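Local coordinates for protein cellulase (Bacteroides salanitronis, PDB 6WQY) that probably hydrolyses beta-1,4-glucan chains such as cellulose from within, this chain being the glycoside hydrolase family 5 domain of a larger broad-specificity endoglucanase, at residues 33-38 / 70-75; 308-313 / 342-347. One frame throughout, in Å; residues are numbered along the deposited sequence.

Contact 1: residues 33-38 / 70-75; sequences LGWNLG and AGFTSV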
loop_
_atom_site.group_PDB
_atom_site.type_symbol
_atom_site.label_atom_id
_atom_site.label_comp_id
_atom_site.label_asym_id
_atom_site.label_seq_id
_atom_site.Cartn_x
_atom_site.Cartn_y
_atom_site.Cartn_z
ATOM N N LEU A 33 -5.003 11.379 -3.700
ATOM C CA LEU A 33 -5.842 10.181 -3.709
ATOM C C LEU A 33 -5.109 9.097 -4.476
ATOM O O LEU A 33 -4.664 9.325 -5.610
ATOM C CB LEU A 33 -7.186 10.465 -4.386
ATOM C CG LEU A 33 -8.127 9.270 -4.532
ATOM C CD1 LEU A 33 -8.552 8.720 -3.172
ATOM C CD2 LEU A 33 -9.350 9.639 -5.348
ATOM N N GLY A 34 -4.980 7.917 -3.872
ATOM C CA GLY A 34 -4.236 6.834 -4.472
ATOM C C GLY A 34 -5.096 5.680 -4.968
ATOM O O GLY A 34 -6.254 5.515 -4.612
ATOM N N TRP A 35 -4.450 4.831 -5.765
ATOM C CA TRP A 35 -5.064 3.659 -6.374
ATOM C C TRP A 35 -4.006 2.575 -6.476
ATOM O O TRP A 35 -2.867 2.858 -6.849
ATOM C CB TRP A 35 -5.593 4.041 -7.747
ATOM C CG TRP A 35 -6.351 3.005 -8.526
ATOM C CD1 TRP A 35 -7.704 2.812 -8.524
ATOM C CD2 TRP A 35 -5.818 2.094 -9.495
ATOM N NE1 TRP A 35 -8.052 1.840 -9.440
ATOM C CE2 TRP A 35 -6.910 1.376 -10.047
ATOM C CE3 TRP A 35 -4.533 1.834 -9.970
ATOM C CZ2 TRP A 35 -6.738 0.396 -11.037
ATOM C CZ3 TRP A 35 -4.363 0.859 -10.938
ATOM C CH2 TRP A 35 -5.464 0.164 -11.472
ATOM N N ASN A 36 -4.395 1.334 -6.165
ATOM C CA ASN A 36 -3.509 0.185 -6.277
ATOM C C ASN A 36 -3.740 -0.592 -7.562
ATOM O O ASN A 36 -4.879 -0.959 -7.874
ATOM C CB ASN A 36 -3.762 -0.843 -5.156
ATOM C CG ASN A 36 -3.122 -0.484 -3.840
ATOM O OD1 ASN A 36 -1.983 -0.873 -3.571
ATOM N ND2 ASN A 36 -3.859 0.218 -3.000
ATOM N N LEU A 37 -2.650 -0.894 -8.257
ATOM C CA LEU A 37 -2.643 -1.801 -9.410
ATOM C C LEU A 37 -2.594 -3.238 -8.885
ATOM O O LEU A 37 -1.549 -3.880 -8.812
ATOM C CB LEU A 37 -1.434 -1.481 -10.279
ATOM C CG LEU A 37 -1.312 -2.273 -11.577
ATOM C CD1 LEU A 37 -2.413 -1.920 -12.541
ATOM C CD2 LEU A 37 0.051 -2.054 -12.191
ATOM N N GLY A 38 -3.756 -3.736 -8.438
ATOM C CA GLY A 38 -3.812 -5.003 -7.732
ATOM C C GLY A 38 -4.047 -6.200 -8.643
ATOM O O GLY A 38 -4.543 -6.093 -9.758
ATOM N N ALA A 70 -8.956 10.637 -14.510
ATOM C CA ALA A 70 -10.009 10.473 -13.517
ATOM C C ALA A 70 -9.742 11.248 -12.234
ATOM O O ALA A 70 -10.650 11.362 -11.402
ATOM C CB ALA A 70 -10.190 8.989 -13.176
ATOM N N GLY A 71 -8.537 11.771 -12.045
ATOM C CA GLY A 71 -8.221 12.581 -10.896
ATOM C C GLY A 71 -7.460 11.898 -9.787
ATOM O O GLY A 71 -7.312 12.495 -8.708
ATOM N N PHE A 72 -6.967 10.689 -10.003
ATOM C CA PHE A 72 -6.056 10.101 -9.032
ATOM C C PHE A 72 -4.713 10.822 -9.079
ATOM O O PHE A 72 -4.310 11.364 -10.109
ATOM C CB PHE A 72 -5.882 8.607 -9.316
ATOM C CG PHE A 72 -7.074 7.793 -8.923
ATOM C CD1 PHE A 72 -7.234 7.357 -7.611
ATOM C CD2 PHE A 72 -8.074 7.500 -9.842
ATOM C CE1 PHE A 72 -8.335 6.631 -7.229
ATOM C CE2 PHE A 72 -9.190 6.769 -9.455
ATOM C CZ PHE A 72 -9.326 6.339 -8.146
ATOM N N THR A 73 -4.023 10.823 -7.936
ATOM C CA THR A 73 -2.739 11.496 -7.758
ATOM C C THR A 73 -1.562 10.535 -7.793
ATOM O O THR A 73 -0.467 10.891 -8.274
ATOM C CB THR A 73 -2.715 12.201 -6.388
ATOM O OG1 THR A 73 -3.960 12.861 -6.153
ATOM C CG2 THR A 73 -1.554 13.192 -6.293
ATOM N N SER A 74 -1.765 9.338 -7.233
ATOM C CA SER A 74 -0.682 8.416 -6.943
ATOM C C SER A 74 -1.144 6.985 -7.185
ATOM O O SER A 74 -2.311 6.660 -6.961
ATOM C CB SER A 74 -0.264 8.543 -5.470
ATOM O OG SER A 74 0.093 9.879 -5.150
ATOM N N VAL A 75 -0.215 6.118 -7.589
ATOM C CA VAL A 75 -0.513 4.703 -7.796
ATOM C C VAL A 75 0.461 3.854 -7.004
ATOM O O VAL A 75 1.683 4.006 -7.141
ATOM C CB VAL A 75 -0.439 4.329 -9.286
ATOM C CG1 VAL A 75 -0.706 2.859 -9.484
ATOM C CG2 VAL A 75 -1.434 5.148 -10.073
#
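Leu33 and Thr73 face each other just ahead of the parallel pairing of the first two strands of the TIM barrel, where Gly34 meets Ser74 and Trp35 meets Val75. Thr73 N donates to Leu33 O at 2.8 Å, nearly straight and in the carbonyl plane, while Ser74 N adds a weak second bond to the same oxygen. In return, Leu33 N donates to Thr73 OG1 at 3.0 Å; with OG1 turned beside its own backbone N (chi1 -43°), the hydroxyl faces Leu33 N and satisfies it. One step on, Trp35 N bonds to Ser74 O at 3.1 Å, and the same carbonyl takes a CA-H...O contact from Gly34. Trp35 O receives Val75 CA in the same manner, beside a backbone bond between Trp35 and Arg76. Ser74 OG is paired with Leu31 O and Asn114 ND2, and the indole NE1 of Trp35 with Asp346 OD2.

On the outer face of these strands, Phe72 fills the angle between Leu33 and Trp35. Leu33 CD2 lies 3.7 Å from Phe72 CE1, and Gly34 O sits at that ring's edge, although its backbone bond goes to Tyr344. Trp35 CB rides over the Phe72 face, and the pyrrole part of the indole turns its edge to that face in a T-shaped pair, planes 62° apart. Helix 61-70, which ends in a Schellman motif at Gly71, packs over Trp35 and Val75. Beneath it, Val75 CG1 meets the rim of the indole in the ring plane, 4.0 Å from Trp35 CE3.

Contact 2: residues 308-313 / 342-347; sequences GEMGCV and PFYWDA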
loop_
_atom_site.group_PDB
_atom_site.type_symbol
_atom_site.label_atom_id
_atom_site.label_comp_id
_atom_site.label_asym_id
_atom_site.label_seq_id
_atom_site.Cartn_x
_atom_site.Cartn_y
_atom_site.Cartn_z
ATOM N N GLY A 308 -1.976 2.432 2.679
ATOM C CA GLY A 308 -1.546 1.826 1.436
ATOM C C GLY A 308 -2.597 0.976 0.756
ATOM O O GLY A 308 -2.484 0.734 -0.451
ATOM N N GLU A 309 -3.593 0.493 1.510
ATOM C CA GLU A 309 -4.729 -0.223 0.951
ATOM C C GLU A 309 -5.964 0.087 1.794
ATOM O O GLU A 309 -5.895 0.068 3.031
ATOM C CB GLU A 309 -4.530 -1.739 0.942
ATOM C CG GLU A 309 -3.356 -2.221 0.135
ATOM C CD GLU A 309 -3.177 -3.736 0.137
ATOM O OE1 GLU A 309 -4.137 -4.465 0.500
ATOM O OE2 GLU A 309 -2.059 -4.191 -0.248
ATOM N N MET A 310 -7.089 0.312 1.110
ATOM C CA MET A 310 -8.421 0.484 1.689
ATOM C C MET A 310 -9.397 0.201 0.545
ATOM O O MET A 310 -8.982 0.054 -0.610
ATOM C CB MET A 310 -8.607 1.879 2.307
ATOM C CG MET A 310 -8.226 3.043 1.416
ATOM S SD MET A 310 -9.397 3.460 0.106
ATOM C CE MET A 310 -10.824 4.022 1.050
ATOM N N GLY A 311 -10.691 0.104 0.843
ATOM C CA GLY A 311 -11.670 -0.024 -0.218
ATOM C C GLY A 311 -12.897 -0.796 0.224
ATOM O O GLY A 311 -13.063 -1.131 1.396
ATOM N N CYS A 312 -13.767 -1.079 -0.753
ATOM C CA CYS A 312 -15.022 -1.772 -0.499
ATOM C C CYS A 312 -15.533 -2.272 -1.839
ATOM O O CYS A 312 -15.532 -1.511 -2.812
ATOM C CB CYS A 312 -16.050 -0.812 0.126
ATOM S SG CYS A 312 -17.570 -1.577 0.667
ATOM N N VAL A 313 -15.993 -3.528 -1.884
ATOM C CA VAL A 313 -16.427 -4.123 -3.142
ATOM C C VAL A 313 -17.795 -3.589 -3.573
ATOM O O VAL A 313 -18.619 -3.129 -2.778
ATOM C CB VAL A 313 -16.420 -5.663 -3.105
ATOM C CG1 VAL A 313 -15.018 -6.183 -2.855
ATOM C CG2 VAL A 313 -17.418 -6.205 -2.082
ATOM N N PRO A 342 -5.155 7.978 1.266
ATOM C CA PRO A 342 -5.669 6.616 1.084
ATOM C C PRO A 342 -5.456 6.110 -0.331
ATOM O O PRO A 342 -5.616 6.863 -1.301
ATOM C CB PRO A 342 -7.162 6.792 1.372
ATOM C CG PRO A 342 -7.466 8.178 0.814
ATOM C CD PRO A 342 -6.200 9.002 1.038
ATOM N N PHE A 343 -5.127 4.815 -0.451
ATOM C CA PHE A 343 -4.930 4.141 -1.733
ATOM C C PHE A 343 -5.974 3.038 -1.870
ATOM O O PHE A 343 -5.933 2.039 -1.142
ATOM C CB PHE A 343 -3.524 3.539 -1.830
ATOM C CG PHE A 343 -2.427 4.561 -2.045
ATOM C CD1 PHE A 343 -2.061 5.445 -1.032
ATOM C CD2 PHE A 343 -1.757 4.619 -3.246
ATOM C CE1 PHE A 343 -1.055 6.387 -1.243
ATOM C CE2 PHE A 343 -0.748 5.547 -3.460
ATOM C CZ PHE A 343 -0.397 6.427 -2.454
ATOM N N TYR A 344 -6.899 3.217 -2.804
ATOM C CA TYR A 344 -7.972 2.257 -3.039
ATOM C C TYR A 344 -7.418 0.967 -3.636
ATOM O O TYR A 344 -6.568 1.000 -4.528
ATOM C CB TYR A 344 -8.996 2.918 -3.990
ATOM C CG TYR A 344 -10.121 1.990 -4.380
ATOM C CD1 TYR A 344 -11.278 1.891 -3.614
ATOM C CD2 TYR A 344 -9.996 1.149 -5.486
ATOM C CE1 TYR A 344 -12.271 0.993 -3.945
ATOM C CE2 TYR A 344 -10.979 0.244 -5.808
ATOM C CZ TYR A 344 -12.115 0.173 -5.033
ATOM O OH TYR A 344 -13.110 -0.739 -5.315
ATOM N N TRP A 345 -7.910 -0.179 -3.154
ATOM C CA TRP A 345 -7.462 -1.485 -3.639
ATOM C C TRP A 345 -8.270 -1.917 -4.860
ATOM O O TRP A 345 -9.446 -2.280 -4.737
ATOM C CB TRP A 345 -7.594 -2.547 -2.537
ATOM C CG TRP A 345 -7.176 -3.905 -3.025
ATOM C CD1 TRP A 345 -7.979 -4.958 -3.290
ATOM C CD2 TRP A 345 -5.853 -4.312 -3.383
ATOM N NE1 TRP A 345 -7.245 -6.012 -3.783
ATOM C CE2 TRP A 345 -5.929 -5.637 -3.851
ATOM C CE3 TRP A 345 -4.599 -3.693 -3.321
ATOM C CZ2 TRP A 345 -4.802 -6.343 -4.275
ATOM C CZ3 TRP A 345 -3.490 -4.389 -3.754
ATOM C CH2 TRP A 345 -3.598 -5.698 -4.217
ATOM N N ASP A 346 -7.632 -1.934 -6.027
ATOM C CA ASP A 346 -8.298 -2.306 -7.283
ATOM C C ASP A 346 -7.667 -3.595 -7.816
ATOM O O ASP A 346 -6.637 -3.582 -8.500
ATOM C CB ASP A 346 -8.229 -1.171 -8.305
ATOM C CG ASP A 346 -9.103 -1.411 -9.512
ATOM O OD1 ASP A 346 -9.107 -2.550 -10.026
ATOM O OD2 ASP A 346 -9.783 -0.452 -9.956
ATOM N N ALA A 347 -8.320 -4.730 -7.540
ATOM C CA ALA A 347 -7.838 -6.026 -7.990
ATOM C C ALA A 347 -8.198 -6.301 -9.441
ATOM O O ALA A 347 -7.830 -7.345 -9.960
ATOM C CB ALA A 347 -8.417 -7.140 -7.100
#
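Glu309 and Trp345 lie side by side at the C-terminal ends of barrel strands seven and eight, both pointing the same way. From CB the glutamate chain runs extended: CG passes Trp345 CE3, CD comes to 3.7 Å from that same CE3, and the carboxylate runs alongside the benzo part of the indole, the two planes only 25° apart. OE1 stands above one ring face, toward the rim, and bonds to Tyr253 OH; OE2 lies 3.8 Å from Trp345 CZ3 and forms a salt bridge with Arg76 NH1. Two partners and the ring thus fix the carboxylate's rotation. The end of strand seven is where family 5 enzymes carry their catalytic nucleophile, and the placement of Glu309 is consistent with that role. An alanine here would be likely to leave Arg76 without its carboxylate mate, Tyr253 OH without its hydrogen-bond partner, and a gap beside the indole.

The backbone below is tied by Trp345 N to Met310 O at 2.8 Å, the donor almost in line with the C=O bond, and by a weak bond from Met310 N to Phe343 O. Met310 has CG set between its N and carbonyl carbon (chi1 50°) and then bends twice, which lays SD 3.7 Å from Tyr344 CA while CG touches Pro342 CB. At Gly311 a side chain would run into Tyr344 CE1.

Met310 packs outward on Leu328, Val331 and Cys332 of helix 318-337, Pro342 and Tyr344 meet helix 371-383, and on the barrel's inner side Glu309, Phe343 and Trp345 all touch Asn36 of strand 34-37.

In the fold
From the N terminus, strand 34-37 opens the barrel; the chain then passes through the small hairpin of 44-45 and 48-49 and helix 61-70 before contact 1 closes this loop against strand 74-77. Four more strands follow round the barrel before strand 305-310, helix 318-337 and strand 342-346 form the last beta-alpha-beta unit, which contact 2 closes. The two loops are in series, neither nested nor crossed, yet their centres lie about 9 Å apart. Strand 342-346 pairs with strand 34-37, with Asn36 N 2.7 Å from Tyr344 O, so the contacts meet at the seam that closes the eight-stranded ring.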